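Local coordinates for SAM dependent methyltransferase (Aquifex aeolicus, PDB 3DH0), which binds S-adenosylmethionine and is probably a methyltransferase that passes the cofactor's methyl group to an acceptor molecule, at residues Val107-Met112 with Tyr138-Asp143; Trp144-Arg149 with Glu156-Glu161; Phe7-Ile12 with Gln71-Asn76; Tyr54-Val59 with Leu85-Val90. All coordinates share one frame; numbering follows the deposited sequence.

Contact 1: Val107-Met112 with Tyr138-Asp143; sequences VDFIFM and YLAIID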
# COMPACT_ATOMS: atom_id res chain seq x y z
N VAL A 107 1.91 0.71 -13.90
CA VAL A 107 1.02 0.15 -12.88
C VAL A 107 -0.46 0.50 -13.02
O VAL A 107 -0.82 1.64 -13.32
CB VAL A 107 1.47 0.54 -11.46
CG1 VAL A 107 2.92 0.18 -11.26
CG2 VAL A 107 1.24 2.02 -11.23
N ASP A 108 -1.30 -0.49 -12.77
CA ASP A 108 -2.74 -0.35 -12.88
C ASP A 108 -3.40 -0.08 -11.53
O ASP A 108 -4.37 0.67 -11.42
CB ASP A 108 -3.31 -1.64 -13.48
CG ASP A 108 -2.68 -1.99 -14.82
OD1 ASP A 108 -2.84 -1.20 -15.77
OD2 ASP A 108 -2.02 -3.05 -14.90
N PHE A 109 -2.83 -0.69 -10.50
CA PHE A 109 -3.34 -0.57 -9.15
C PHE A 109 -2.22 -0.17 -8.19
O PHE A 109 -1.12 -0.70 -8.25
CB PHE A 109 -3.90 -1.93 -8.72
CG PHE A 109 -4.88 -1.85 -7.61
CD1 PHE A 109 -6.24 -1.76 -7.88
CD2 PHE A 109 -4.45 -1.86 -6.29
CE1 PHE A 109 -7.18 -1.67 -6.85
CE2 PHE A 109 -5.37 -1.77 -5.24
CZ PHE A 109 -6.74 -1.67 -5.52
N ILE A 110 -2.50 0.79 -7.32
CA ILE A 110 -1.54 1.23 -6.33
C ILE A 110 -2.16 1.01 -4.95
O ILE A 110 -3.19 1.58 -4.61
CB ILE A 110 -1.19 2.72 -6.49
CG1 ILE A 110 -0.68 2.99 -7.90
CG2 ILE A 110 -0.11 3.11 -5.48
CD1 ILE A 110 -0.71 4.47 -8.27
N PHE A 111 -1.53 0.15 -4.16
CA PHE A 111 -2.02 -0.18 -2.83
C PHE A 111 -1.07 0.36 -1.78
O PHE A 111 0.12 0.01 -1.77
CB PHE A 111 -2.12 -1.70 -2.72
CG PHE A 111 -2.52 -2.20 -1.38
CD1 PHE A 111 -3.74 -1.84 -0.82
CD2 PHE A 111 -1.70 -3.10 -0.70
CE1 PHE A 111 -4.14 -2.36 0.40
CE2 PHE A 111 -2.09 -3.63 0.52
CZ PHE A 111 -3.32 -3.26 1.07
N MET A 112 -1.57 1.22 -0.92
CA MET A 112 -0.75 1.80 0.13
C MET A 112 -1.34 1.47 1.50
O MET A 112 -2.20 2.19 2.00
CB MET A 112 -0.67 3.32 -0.07
CG MET A 112 0.72 3.88 0.11
SD MET A 112 0.80 5.65 -0.13
CE MET A 112 0.31 5.80 -1.80
N TYR A 138 -5.81 2.97 -10.49
CA TYR A 138 -6.60 3.15 -9.26
C TYR A 138 -5.65 3.23 -8.07
O TYR A 138 -4.64 2.53 -8.03
CB TYR A 138 -7.55 1.97 -9.01
CG TYR A 138 -8.40 1.50 -10.17
CD1 TYR A 138 -7.83 0.78 -11.22
CD2 TYR A 138 -9.78 1.68 -10.17
CE1 TYR A 138 -8.61 0.25 -12.24
CE2 TYR A 138 -10.59 1.16 -11.18
CZ TYR A 138 -9.99 0.44 -12.22
OH TYR A 138 -10.78 -0.15 -13.20
N LEU A 139 -5.97 4.08 -7.11
CA LEU A 139 -5.15 4.22 -5.91
C LEU A 139 -5.92 3.79 -4.65
O LEU A 139 -6.96 4.37 -4.32
CB LEU A 139 -4.69 5.67 -5.78
CG LEU A 139 -4.05 6.13 -4.47
CD1 LEU A 139 -2.95 5.18 -4.04
CD2 LEU A 139 -3.49 7.50 -4.68
N ALA A 140 -5.43 2.78 -3.95
CA ALA A 140 -6.09 2.30 -2.74
C ALA A 140 -5.25 2.57 -1.49
O ALA A 140 -4.28 1.88 -1.22
CB ALA A 140 -6.36 0.81 -2.85
N ILE A 141 -5.65 3.58 -0.73
CA ILE A 141 -4.92 3.94 0.48
C ILE A 141 -5.67 3.53 1.75
O ILE A 141 -6.80 3.97 1.98
CB ILE A 141 -4.65 5.47 0.50
CG1 ILE A 141 -3.89 5.85 -0.77
CG2 ILE A 141 -3.89 5.85 1.74
CD1 ILE A 141 -3.58 7.31 -0.88
N ILE A 142 -5.05 2.70 2.57
CA ILE A 142 -5.66 2.22 3.81
C ILE A 142 -4.85 2.60 5.06
O ILE A 142 -3.67 2.28 5.14
CB ILE A 142 -5.85 0.68 3.79
CG1 ILE A 142 -6.83 0.29 2.67
CG2 ILE A 142 -6.36 0.18 5.13
CD1 ILE A 142 -7.17 -1.18 2.62
N ASP A 143 -5.49 3.26 6.02
CA ASP A 143 -4.78 3.63 7.24
C ASP A 143 -5.61 3.71 8.53
O ASP A 143 -6.84 3.69 8.48
CB ASP A 143 -4.03 4.95 7.04
CG ASP A 143 -2.63 4.90 7.62
OD1 ASP A 143 -2.47 4.38 8.75
OD2 ASP A 143 -1.68 5.38 6.95
O HOH W 1 -1.41 4.35 3.96

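Contact 2: Trp144-Arg149 with Glu156-Glu161; sequences WKKEER and EEVYSE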
# COMPACT_ATOMS: atom_id res chain seq x y z
N TRP A 144 -4.93 3.82 9.67
CA TRP A 144 -5.60 3.90 10.98
C TRP A 144 -6.40 5.17 11.12
O TRP A 144 -6.07 6.18 10.50
CB TRP A 144 -4.60 3.89 12.13
CG TRP A 144 -3.68 2.73 12.19
CD1 TRP A 144 -2.38 2.69 11.78
CD2 TRP A 144 -3.98 1.44 12.73
NE1 TRP A 144 -1.85 1.44 12.03
CE2 TRP A 144 -2.81 0.66 12.62
CE3 TRP A 144 -5.12 0.86 13.30
CZ2 TRP A 144 -2.75 -0.67 13.06
CZ3 TRP A 144 -5.07 -0.45 13.73
CH2 TRP A 144 -3.89 -1.20 13.61
N LYS A 145 -7.43 5.12 11.97
CA LYS A 145 -8.31 6.26 12.25
C LYS A 145 -7.52 7.26 13.10
O LYS A 145 -6.57 6.87 13.79
CB LYS A 145 -9.55 5.78 13.01
CG LYS A 145 -10.87 6.21 12.40
CD LYS A 145 -11.48 5.15 11.50
CE LYS A 145 -12.35 4.17 12.29
NZ LYS A 145 -12.96 3.11 11.43
N LYS A 146 -7.89 8.54 13.06
CA LYS A 146 -7.15 9.52 13.85
C LYS A 146 -7.79 9.81 15.19
O LYS A 146 -7.89 10.96 15.61
CB LYS A 146 -6.96 10.84 13.10
CG LYS A 146 -5.77 11.66 13.62
CD LYS A 146 -5.82 13.10 13.15
CE LYS A 146 -4.42 13.70 13.00
NZ LYS A 146 -3.55 13.45 14.18
N GLU A 147 -8.24 8.75 15.85
CA GLU A 147 -8.84 8.86 17.16
C GLU A 147 -7.96 8.00 18.03
O GLU A 147 -6.74 7.91 17.81
CB GLU A 147 -10.26 8.30 17.13
CG GLU A 147 -10.33 6.85 16.71
CD GLU A 147 -11.59 6.57 15.93
OE1 GLU A 147 -12.16 5.47 16.11
OE2 GLU A 147 -12.00 7.44 15.13
N GLU A 148 -8.55 7.35 19.02
CA GLU A 148 -7.77 6.48 19.88
C GLU A 148 -8.42 5.13 19.82
O GLU A 148 -9.65 5.01 19.82
CB GLU A 148 -7.68 7.08 21.28
CG GLU A 148 -6.86 8.39 21.24
CD GLU A 148 -6.77 9.10 22.57
OE1 GLU A 148 -7.85 9.34 23.17
OE2 GLU A 148 -5.64 9.43 23.01
N ARG A 149 -7.59 4.10 19.73
CA ARG A 149 -8.09 2.74 19.59
C ARG A 149 -7.31 1.77 20.47
O ARG A 149 -6.13 1.99 20.76
CB ARG A 149 -7.95 2.30 18.12
CG ARG A 149 -8.40 3.35 17.09
CD ARG A 149 -7.72 3.14 15.73
NE ARG A 149 -6.75 4.21 15.41
CZ ARG A 149 -5.65 4.47 16.11
NH1 ARG A 149 -5.34 3.74 17.18
NH2 ARG A 149 -4.83 5.45 15.72
N GLU A 156 -1.44 11.31 17.03
CA GLU A 156 -0.62 12.39 16.47
C GLU A 156 0.37 11.83 15.47
O GLU A 156 1.05 12.56 14.75
CB GLU A 156 0.16 13.16 17.55
CG GLU A 156 -0.31 12.97 18.98
CD GLU A 156 0.09 11.62 19.55
OE1 GLU A 156 1.23 11.16 19.28
OE2 GLU A 156 -0.73 11.03 20.28
N GLU A 157 0.45 10.50 15.44
CA GLU A 157 1.37 9.84 14.53
C GLU A 157 0.70 9.49 13.19
O GLU A 157 1.36 9.00 12.28
CB GLU A 157 1.91 8.57 15.19
CG GLU A 157 2.88 8.81 16.34
CD GLU A 157 4.19 8.03 16.15
OE1 GLU A 157 4.11 6.82 15.81
OE2 GLU A 157 5.29 8.62 16.36
N VAL A 158 -0.58 9.76 13.06
CA VAL A 158 -1.29 9.42 11.84
C VAL A 158 -2.11 10.58 11.32
O VAL A 158 -2.32 11.57 12.02
CB VAL A 158 -2.24 8.22 12.08
CG1 VAL A 158 -3.43 8.65 12.94
CG2 VAL A 158 -2.73 7.66 10.76
N TYR A 159 -2.56 10.47 10.07
CA TYR A 159 -3.42 11.47 9.44
C TYR A 159 -4.84 10.98 9.64
O TYR A 159 -5.08 9.82 9.98
CB TYR A 159 -3.21 11.53 7.92
CG TYR A 159 -1.90 12.06 7.40
CD1 TYR A 159 -1.03 11.24 6.69
CD2 TYR A 159 -1.56 13.40 7.55
CE1 TYR A 159 0.14 11.74 6.15
CE2 TYR A 159 -0.39 13.91 7.01
CZ TYR A 159 0.46 13.07 6.31
OH TYR A 159 1.61 13.56 5.76
N SER A 160 -5.80 11.87 9.41
CA SER A 160 -7.20 11.49 9.51
C SER A 160 -7.67 11.46 8.05
O SER A 160 -7.10 12.15 7.20
CB SER A 160 -7.99 12.55 10.26
OG SER A 160 -8.19 13.70 9.45
N GLU A 161 -8.70 10.67 7.77
CA GLU A 161 -9.25 10.57 6.42
C GLU A 161 -9.43 11.97 5.84
O GLU A 161 -9.31 12.19 4.64
CB GLU A 161 -10.60 9.88 6.45
CG GLU A 161 -11.60 10.56 7.36
CD GLU A 161 -11.81 9.80 8.67
OE1 GLU A 161 -10.80 9.50 9.36
OE2 GLU A 161 -13.00 9.51 9.01

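Contact 3: Phe7-Ile12 with Gln71-Asn76; sequences FDPSKI and QEEMVN. With SAM (S-adenosylmethionine), chain C.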
# COMPACT_ATOMS: atom_id res chain seq x y z
N PHE A 7 8.95 3.01 9.94
CA PHE A 7 8.73 1.89 10.84
C PHE A 7 10.08 1.37 11.30
O PHE A 7 11.05 1.43 10.56
CB PHE A 7 7.96 0.77 10.17
CG PHE A 7 7.34 -0.17 11.14
CD1 PHE A 7 6.14 0.15 11.75
CD2 PHE A 7 7.99 -1.35 11.49
CE1 PHE A 7 5.58 -0.68 12.71
CE2 PHE A 7 7.44 -2.19 12.45
CZ PHE A 7 6.23 -1.86 13.07
N ASP A 8 10.13 0.84 12.52
CA ASP A 8 11.38 0.31 13.03
C ASP A 8 11.68 -1.13 12.65
O ASP A 8 11.03 -2.07 13.12
CB ASP A 8 11.44 0.44 14.55
CG ASP A 8 12.68 -0.22 15.13
OD1 ASP A 8 13.80 0.16 14.71
OD2 ASP A 8 12.53 -1.12 15.98
N PRO A 9 12.70 -1.32 11.81
CA PRO A 9 13.15 -2.63 11.32
C PRO A 9 13.22 -3.76 12.36
O PRO A 9 12.97 -4.92 12.02
CB PRO A 9 14.51 -2.31 10.73
CG PRO A 9 14.30 -0.96 10.18
CD PRO A 9 13.53 -0.24 11.25
N SER A 10 13.55 -3.46 13.62
CA SER A 10 13.64 -4.53 14.61
C SER A 10 12.28 -4.98 15.16
O SER A 10 12.20 -5.92 15.95
CB SER A 10 14.56 -4.13 15.77
OG SER A 10 13.96 -3.16 16.60
N LYS A 11 11.22 -4.31 14.73
CA LYS A 11 9.86 -4.64 15.16
C LYS A 11 9.09 -5.31 14.03
O LYS A 11 7.89 -5.55 14.15
CB LYS A 11 9.11 -3.37 15.56
CG LYS A 11 9.52 -2.71 16.86
CD LYS A 11 8.68 -1.47 17.10
CE LYS A 11 8.73 -1.01 18.55
NZ LYS A 11 10.11 -0.70 19.00
N ILE A 12 9.78 -5.62 12.94
CA ILE A 12 9.15 -6.22 11.76
C ILE A 12 8.18 -7.39 11.98
O ILE A 12 7.25 -7.57 11.21
CB ILE A 12 10.20 -6.67 10.73
CG1 ILE A 12 9.52 -6.87 9.38
CG2 ILE A 12 10.85 -7.98 11.18
CD1 ILE A 12 10.48 -6.88 8.23
N GLN A 71 13.34 0.76 3.12
CA GLN A 71 14.28 0.08 4.02
C GLN A 71 14.76 -1.27 3.52
O GLN A 71 13.97 -2.16 3.22
CB GLN A 71 13.68 -0.03 5.42
CG GLN A 71 13.54 1.31 6.10
CD GLN A 71 13.27 1.19 7.58
OE1 GLN A 71 12.12 1.06 8.00
NE2 GLN A 71 14.33 1.24 8.38
N GLU A 72 16.08 -1.40 3.44
CA GLU A 72 16.73 -2.60 2.96
C GLU A 72 16.35 -3.85 3.75
O GLU A 72 16.15 -4.92 3.17
CB GLU A 72 18.26 -2.40 2.98
CG GLU A 72 19.04 -3.56 2.35
CD GLU A 72 20.54 -3.37 2.33
OE1 GLU A 72 21.02 -2.31 1.85
OE2 GLU A 72 21.26 -4.29 2.77
N GLU A 73 16.25 -3.71 5.07
CA GLU A 73 15.90 -4.86 5.90
C GLU A 73 14.50 -5.36 5.58
O GLU A 73 14.26 -6.56 5.57
CB GLU A 73 16.02 -4.53 7.40
CG GLU A 73 15.74 -3.10 7.82
CD GLU A 73 16.91 -2.17 7.53
OE1 GLU A 73 18.07 -2.63 7.69
OE2 GLU A 73 16.68 -1.00 7.17
N MET A 74 13.59 -4.44 5.31
CA MET A 74 12.23 -4.82 4.97
C MET A 74 12.22 -5.47 3.59
O MET A 74 11.47 -6.41 3.33
CB MET A 74 11.30 -3.61 4.99
CG MET A 74 10.62 -3.37 6.32
SD MET A 74 11.71 -2.82 7.62
CE MET A 74 10.64 -1.79 8.52
N VAL A 75 13.07 -4.97 2.70
CA VAL A 75 13.13 -5.53 1.36
C VAL A 75 13.58 -7.00 1.40
O VAL A 75 12.94 -7.87 0.82
CB VAL A 75 14.09 -4.72 0.47
CG1 VAL A 75 14.20 -5.35 -0.89
CG2 VAL A 75 13.61 -3.28 0.36
N ASN A 76 14.67 -7.28 2.10
CA ASN A 76 15.15 -8.64 2.14
C ASN A 76 14.23 -9.60 2.89
O ASN A 76 14.18 -10.78 2.59
CB ASN A 76 16.57 -8.69 2.70
CG ASN A 76 17.58 -7.99 1.77
OD1 ASN A 76 17.60 -8.23 0.56
ND2 ASN A 76 18.42 -7.14 2.35
N SAM C . 2.08 -2.36 4.73
CA SAM C . 2.83 -3.32 5.58
C SAM C . 1.93 -4.44 6.04
O SAM C . 0.75 -4.43 5.69
OXT SAM C . 2.48 -5.33 6.77
CB SAM C . 3.41 -2.60 6.80
CG SAM C . 4.01 -1.32 6.36
SD SAM C . 4.78 -0.20 7.56
CE SAM C . 3.36 0.42 8.47
C5' SAM C . 5.27 1.08 6.52
C4' SAM C . 6.48 0.79 5.65
O4' SAM C . 6.62 1.96 4.84
C3' SAM C . 7.80 0.77 6.43
O3' SAM C . 8.25 -0.62 6.36
C2' SAM C . 8.78 1.63 5.65
O2' SAM C . 10.09 1.16 5.43
C1' SAM C . 7.92 2.00 4.40
N9 SAM C . 8.10 3.32 3.83
C8 SAM C . 8.19 4.55 4.43
N7 SAM C . 8.33 5.53 3.59
C5 SAM C . 8.35 4.90 2.34
C6 SAM C . 8.46 5.40 1.01
N6 SAM C . 8.61 6.72 0.76
N1 SAM C . 8.43 4.50 -0.04
C2 SAM C . 8.29 3.18 0.27
N3 SAM C . 8.17 2.62 1.47
C4 SAM C . 8.20 3.54 2.47

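Contact 4: Tyr54-Val59 with Leu85-Val90; sequences YLSKMV and LGLKNV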
# COMPACT_ATOMS: atom_id res chain seq x y z
N TYR A 54 -1.80 -12.01 -0.77
CA TYR A 54 -3.11 -11.61 -1.23
C TYR A 54 -3.08 -10.99 -2.60
O TYR A 54 -3.70 -11.49 -3.52
CB TYR A 54 -3.71 -10.65 -0.22
CG TYR A 54 -3.89 -11.31 1.12
CD1 TYR A 54 -4.92 -12.22 1.32
CD2 TYR A 54 -2.95 -11.13 2.14
CE1 TYR A 54 -5.03 -12.94 2.50
CE2 TYR A 54 -3.05 -11.86 3.33
CZ TYR A 54 -4.10 -12.76 3.49
OH TYR A 54 -4.20 -13.52 4.63
N LEU A 55 -2.36 -9.89 -2.71
CA LEU A 55 -2.19 -9.19 -3.98
C LEU A 55 -1.75 -10.19 -5.05
O LEU A 55 -2.23 -10.18 -6.18
CB LEU A 55 -1.13 -8.11 -3.81
CG LEU A 55 -1.45 -7.04 -2.77
CD1 LEU A 55 -0.19 -6.23 -2.48
CD2 LEU A 55 -2.58 -6.15 -3.27
N SER A 56 -0.81 -11.05 -4.68
CA SER A 56 -0.29 -12.05 -5.59
C SER A 56 -1.43 -12.92 -6.13
O SER A 56 -1.58 -13.10 -7.34
CB SER A 56 0.73 -12.92 -4.85
OG SER A 56 1.36 -13.84 -5.71
N LYS A 57 -2.22 -13.46 -5.21
CA LYS A 57 -3.31 -14.32 -5.59
C LYS A 57 -4.30 -13.64 -6.52
O LYS A 57 -4.72 -14.22 -7.52
CB LYS A 57 -4.05 -14.82 -4.35
CG LYS A 57 -5.19 -15.77 -4.68
CD LYS A 57 -6.17 -15.94 -3.52
CE LYS A 57 -7.31 -16.88 -3.90
NZ LYS A 57 -8.41 -16.91 -2.87
N MET A 58 -4.68 -12.41 -6.17
CA MET A 58 -5.66 -11.65 -6.94
C MET A 58 -5.32 -11.20 -8.34
O MET A 58 -6.22 -10.91 -9.11
CB MET A 58 -6.14 -10.44 -6.14
CG MET A 58 -7.24 -10.77 -5.14
SD MET A 58 -8.18 -9.32 -4.63
CE MET A 58 -9.06 -8.96 -6.15
N VAL A 59 -4.05 -11.13 -8.69
CA VAL A 59 -3.70 -10.73 -10.04
C VAL A 59 -3.41 -11.98 -10.86
O VAL A 59 -3.45 -11.96 -12.08
CB VAL A 59 -2.48 -9.79 -10.04
CG1 VAL A 59 -2.79 -8.53 -9.24
CG2 VAL A 59 -1.26 -10.50 -9.48
N LEU A 85 7.05 -18.77 0.34
CA LEU A 85 5.66 -19.09 0.01
C LEU A 85 5.44 -19.53 -1.43
O LEU A 85 4.40 -20.09 -1.74
CB LEU A 85 4.75 -17.90 0.32
CG LEU A 85 4.75 -17.38 1.77
CD1 LEU A 85 3.72 -16.27 1.92
CD2 LEU A 85 4.46 -18.51 2.74
N GLY A 86 6.41 -19.28 -2.29
CA GLY A 86 6.28 -19.67 -3.68
C GLY A 86 5.47 -18.71 -4.53
O GLY A 86 4.78 -19.14 -5.46
N LEU A 87 5.53 -17.42 -4.21
CA LEU A 87 4.81 -16.40 -4.97
C LEU A 87 5.64 -16.01 -6.20
O LEU A 87 6.54 -15.18 -6.13
CB LEU A 87 4.57 -15.18 -4.08
CG LEU A 87 3.81 -15.43 -2.77
CD1 LEU A 87 3.76 -14.16 -1.95
CD2 LEU A 87 2.39 -15.93 -3.06
N LYS A 88 5.32 -16.62 -7.34
CA LYS A 88 6.06 -16.38 -8.58
C LYS A 88 5.85 -15.06 -9.32
O LYS A 88 6.71 -14.64 -10.07
CB LYS A 88 5.80 -17.54 -9.54
CG LYS A 88 6.13 -18.90 -8.94
CD LYS A 88 7.63 -19.21 -8.88
CE LYS A 88 8.17 -19.67 -10.23
NZ LYS A 88 9.43 -20.48 -10.10
N ASN A 89 4.72 -14.39 -9.11
CA ASN A 89 4.47 -13.14 -9.81
C ASN A 89 4.85 -11.89 -9.03
O ASN A 89 4.44 -10.78 -9.38
CB ASN A 89 3.00 -13.04 -10.20
CG ASN A 89 2.07 -13.03 -8.99
OD1 ASN A 89 0.86 -12.88 -9.14
ND2 ASN A 89 2.63 -13.20 -7.80
N VAL A 90 5.63 -12.05 -7.97
CA VAL A 90 6.00 -10.89 -7.18
C VAL A 90 7.45 -10.49 -7.33
O VAL A 90 8.35 -11.32 -7.25
CB VAL A 90 5.72 -11.09 -5.69
CG1 VAL A 90 5.97 -9.78 -4.94
CG2 VAL A 90 4.31 -11.56 -5.50

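Contact 1: Val107-Met112 with Tyr138-Asp143
Tyr138 enters beside Asp108 and Phe109: its N donates to Asp108 O (2.9 Å), and the same carbonyl oxygen lies at the edge of the tyrosine ring, near its plane. The Asp108 carboxylate turns elsewhere, to Thr40 N. Tyr138 O then accepts from Ile110 N, while Tyr138 CB meets Phe109 CD1, the two side chains crossing at about a right angle. Leu139 goes to the other face of the sheet with Ile110 and Met112. Its CG stands opposite the backbone N (chi1 168°), which swings CD1 toward the neighbouring strand, 3.8 Å from Ile110 CG2 and 4.0 Å from the Met112 CE methyl. Ala140 N gives an almost straight bond to Ile110 O (175° at the hydrogen), and Ala140 O takes Met112 N. The small alanine suits a place where the Phe109 ring comes across to it, CE2 lying 3.7 Å from Ala140 CB. Ile141 returns to the Leu139 face, with CG1 beside Met112 CB. Ile142 N closes the ladder on Met112 O (3.0 Å), and its CD1 reaches the edge of the Phe111 ring at CE1 (3.9 Å). At the end, a water bridges Met112 O and Asp143 OD2, a carboxylate oxygen also bound by His117 ND1. Helix 26-33 covers the Phe109 and Ala140 face, helix 122-132 the Ile110 and Met112 face. Parallel neighbours in register, joined through helix 122-132 as a beta-alpha-beta crossover, are the fourth and fifth strands of the Rossmann-like class I methyltransferase sheet.

Contact 2: Trp144-Arg149 with Glu156-Glu161
Between strand 137-144 and helix 161-170 the chain makes an excursion that folds back on itself, and Trp144-Arg149 meets Glu156-Glu161 where the returning arm runs into Ser160, the N-cap of the helix. Val158 is the hydrophobic centre. Its CG2 sits against Trp144 O (3.7 Å) and its CG1 against Lys145 O, so a branched valine can touch two successive residues of the other arm. Lys146 runs past it in the opposite direction: CG passes Val158 CG1 at 3.9 Å, and CB packs on Ser160 CB at 3.5 Å. CG placed across from the backbone N (chi1 -158°) sends the chain toward the other arm; it runs extended through chi2 and chi3 and bends only at its last torsion, bringing NZ to Val158 O in a weak bond of 3.1 Å. The ammonium also donates to Pro155 O. Ser160 OG weakly caps Trp162 N, and Glu163 OE1 accepts from Ser160 N. Arg149 secures the outgoing arm side-on, with NE and NH2 both donating to Lys145 O (3.1 and 3.0 Å); NH2 also donates to Pro153 O. The guanidinium edge faces Val158 CG1, whereas Lys146 packs its carbons on valine and serine. Between these segments, then, lysine and arginine suit their places because their charged ends bind main-chain oxygens.

Contact 3: Phe7-Ile12 with Gln71-Asn76
This is a surface contact that supplies part of the cofactor pocket, where the N-terminal Phe7-Ile12 lies across the first turn of helix 72-85. Met74 carries it. Its flexible thioether chain, bent at chi2 and chi3, brings the CE methyl to the edge of the Phe7 ring, near its plane and 4.0 Å from CD2, with the two side chains at about a right angle. The sulfur meets the proline ring, Met74 SD lying 4.1 Å from Pro9 CG, while Ile12 and Met74 slide past each other in opposite directions, Ile12 CD1 reaching Met74 CG (4.0 Å). Pro9 also rests on the aliphatic part of Glu73. Helix 72-85 follows strand 64-69, the second strand of the Rossmann-like methyltransferase fold, and Asp69 at that strand's end binds both the cofactor and Gln71 N, the N-cap residue of the helix. The ribose lies against the same side chains: Met74 CE is 3.4 Å from O3', and Phe7 CB packs on C3' at 3.7 Å. Phenylalanine suits this place because CB meets the sugar while the ring lies near both the methionine methyl and, obliquely, the cofactor's own methyl. Gln71 CG is 3.5 Å from the ribose O2', and Glu118 accepts from Phe7 N.

Contact 4: Tyr54-Val59 with Leu85-Val90
Ser56 pushes its hydroxyl from helix 52-59 toward Leu87, Asn89 and Val90. With OG directed away from the backbone N (chi1 -175°), the short side chain projects outward from the helix and brings the oxygen 3.5 Å from Leu87 CD2 and 3.7 Å from Val90 CG2. Ser56 CB lies 3.9 Å from each of the same methyls, Leu87 CD2 and Val90 CG2. Serine is small enough for this close approach of helix and turn. The segment Leu85-Val90 links helix 72-85 to strand 90-94 in the Rossmann-like methyltransferase fold: Gly86 leaves the helix with positive phi (82°), a backbone shape natural to glycine, and Leu87-Val90 makes a type I turn. On that turn Asn89 holds CG between its backbone N and carbonyl carbon (chi1 62°), an angle that swings the carboxamide over to the helix. The amide carbon, Asn89 CG, comes 3.5 Å from Ser56 OG and 4.0 Å from Ser56 O, setting the planar polar group beside both hydroxyl and carbonyl. Val59, one turn further on, crosses the amide obliquely with its CG2 branch. Val59 and Val90 also touch Val65 of strand 64-69, and Asn89 shares a backbone bond with Val65.

How the contacts relate
Contact 1 touches two of the others: contact 2 at the strand's end, where Asp143 OD1 meets Val158 CG2 at 3.9 Å, and contact 4, where Phe111 CD2 packs on Leu55 CD1 at 3.9 Å. About 10 Å separates its nearest atoms from contact 3. Contacts 2 and 4 lie on opposite sides of the chain's centre, their centres about 30 Å apart. S-adenosylmethionine touches contact 3 directly; the side chains of Phe111 in contact 1 and Trp144 in contact 2 lie about 6 Å from it. The side chain of Leu87 in contact 4 is about 12 Å from S-adenosylmethionine. Contact 3 uses the first turn of helix 72-85, contact 4 the turn after its last residue.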